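Local coordinates for protein probable thiamine pyrophosphokinase (Staphylococcus saprophyticus, PDB 3L8M) that probably transfers a pyrophosphate group from ATP to thiamine, giving thiamine diphosphate, at residues His15-His20 with Thr32-Glu37. Numbering follows the deposited sequence.
Sequences HILVEH and TLILLE
Leu17 has CG turned anti to its own carbonyl carbon (chi1 -66°), and Ile34 has its CG2 methyl anti to the backbone N; with these torsions the two branches meet between helix 16-19 and helix 30-37. The short, weakly bonded helix 16-19 joins strand 2-6 to strand 24-28, its parallel neighbour in the large mixed sheet, as a beta-alpha-beta crossover within the range assigned to the thiamine pyrophosphokinase catalytic domain; helix 30-37 follows strand 24-28. All of the meeting is done by the fork of Leu17. Its CD1 reaches Ile34 CG2 at 4.0 Å and lies 4.1 Å from Ile34 O, a carbonyl already hydrogen-bonded by Ser38 OG. Ile34 sends its longer arm, CG1 and CD1, away from helix 16-19, leaving the short CG2 branch to make the touch. It is a small contact made by apolar side chains, burying 107 Å² in total, and the CA atoms of Leu17 and Leu35 stay 7.8 Å apart. Trp25 lies against both Leu17 and Leu35, so strand 24-28 touches both helices, while Leu6 of strand 2-6 lies against helix 30-37 through Ile34 and Leu35. Leu17 spans two consecutive residues of that helix, one methyl to each, and its side chain crosses both at about a right angle: the second methyl, Leu17 CD2, sits 4.1 Å from Leu35 CD2.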
# COMPACT_ATOMS: atom_id res chain seq x y z
N HIS A 15 0.22 -15.59 16.17
CA HIS A 15 0.88 -14.67 15.25
C HIS A 15 -0.04 -14.00 14.23
O HIS A 15 0.45 -13.34 13.31
CB HIS A 15 1.99 -15.41 14.50
CG HIS A 15 2.90 -16.19 15.40
ND1 HIS A 15 3.47 -17.39 15.02
CD2 HIS A 15 3.30 -15.96 16.67
CE1 HIS A 15 4.18 -17.86 16.03
NE2 HIS A 15 4.10 -17.02 17.04
N ILE A 16 -1.36 -14.16 14.37
CA ILE A 16 -2.29 -13.56 13.41
C ILE A 16 -2.10 -12.04 13.26
O ILE A 16 -2.37 -11.49 12.21
CB ILE A 16 -3.78 -13.86 13.78
CG1 ILE A 16 -4.69 -13.51 12.61
CG2 ILE A 16 -4.21 -13.05 15.00
CD1 ILE A 16 -4.57 -14.44 11.44
N LEU A 17 -1.62 -11.36 14.30
CA LEU A 17 -1.43 -9.92 14.19
C LEU A 17 -0.14 -9.50 13.48
O LEU A 17 -0.11 -8.46 12.82
CB LEU A 17 -1.52 -9.24 15.57
CG LEU A 17 -2.90 -9.31 16.23
CD1 LEU A 17 -2.96 -8.32 17.39
CD2 LEU A 17 -3.99 -9.00 15.20
N VAL A 18 0.91 -10.29 13.63
CA VAL A 18 2.19 -9.99 12.96
C VAL A 18 2.11 -10.40 11.48
O VAL A 18 2.50 -9.65 10.59
CB VAL A 18 3.38 -10.77 13.60
CG1 VAL A 18 4.69 -10.47 12.84
CG2 VAL A 18 3.53 -10.38 15.06
N GLU A 19 1.57 -11.59 11.23
CA GLU A 19 1.49 -12.12 9.87
C GLU A 19 0.59 -11.36 8.90
O GLU A 19 0.77 -11.45 7.69
CB GLU A 19 1.06 -13.58 9.91
CG GLU A 19 1.86 -14.43 10.88
CD GLU A 19 1.45 -15.89 10.85
OE1 GLU A 19 0.25 -16.17 10.60
OE2 GLU A 19 2.31 -16.76 11.09
N HIS A 20 -0.39 -10.64 9.43
CA HIS A 20 -1.31 -9.86 8.60
C HIS A 20 -1.34 -8.40 9.05
O HIS A 20 -2.35 -7.72 8.89
CB HIS A 20 -2.73 -10.43 8.68
CG HIS A 20 -2.84 -11.85 8.21
ND1 HIS A 20 -4.00 -12.58 8.35
CD2 HIS A 20 -1.94 -12.67 7.63
CE1 HIS A 20 -3.80 -13.80 7.87
NE2 HIS A 20 -2.56 -13.88 7.43
N THR A 32 -10.32 -3.65 19.70
CA THR A 32 -9.76 -2.32 19.42
C THR A 32 -8.42 -2.07 20.14
O THR A 32 -7.42 -1.79 19.50
CB THR A 32 -10.76 -1.20 19.81
OG1 THR A 32 -12.01 -1.42 19.14
CG2 THR A 32 -10.23 0.16 19.42
N LEU A 33 -8.41 -2.19 21.46
CA LEU A 33 -7.18 -1.98 22.22
C LEU A 33 -6.07 -2.99 21.89
O LEU A 33 -4.89 -2.64 21.92
CB LEU A 33 -7.48 -2.00 23.73
CG LEU A 33 -8.35 -0.86 24.29
CD1 LEU A 33 -7.74 0.48 23.89
CD2 LEU A 33 -9.78 -0.98 23.76
N ILE A 34 -6.44 -4.24 21.59
CA ILE A 34 -5.42 -5.24 21.26
C ILE A 34 -4.73 -4.84 19.95
O ILE A 34 -3.52 -5.00 19.80
CB ILE A 34 -6.00 -6.68 21.07
CG1 ILE A 34 -6.80 -7.14 22.31
CG2 ILE A 34 -4.87 -7.66 20.80
CD1 ILE A 34 -6.08 -6.98 23.63
N LEU A 35 -5.51 -4.33 18.99
CA LEU A 35 -4.93 -3.92 17.70
C LEU A 35 -3.89 -2.82 17.91
O LEU A 35 -2.74 -2.96 17.49
CB LEU A 35 -6.02 -3.43 16.74
CG LEU A 35 -6.87 -4.56 16.16
CD1 LEU A 35 -8.00 -4.02 15.32
CD2 LEU A 35 -5.97 -5.44 15.32
N LEU A 36 -4.32 -1.74 18.56
CA LEU A 36 -3.47 -0.60 18.85
C LEU A 36 -2.22 -0.99 19.62
O LEU A 36 -1.11 -0.54 19.29
CB LEU A 36 -4.28 0.43 19.63
CG LEU A 36 -5.47 1.04 18.87
CD1 LEU A 36 -6.37 1.81 19.82
CD2 LEU A 36 -4.94 1.95 17.76
N GLU A 37 -2.39 -1.82 20.65
CA GLU A 37 -1.26 -2.27 21.48
C GLU A 37 -0.19 -2.96 20.66
O GLU A 37 1.00 -2.91 20.99
CB GLU A 37 -1.76 -3.21 22.58
CG GLU A 37 -2.13 -2.48 23.86
CD GLU A 37 -3.16 -3.22 24.69
OE1 GLU A 37 -2.99 -4.44 24.93
OE2 GLU A 37 -4.13 -2.57 25.11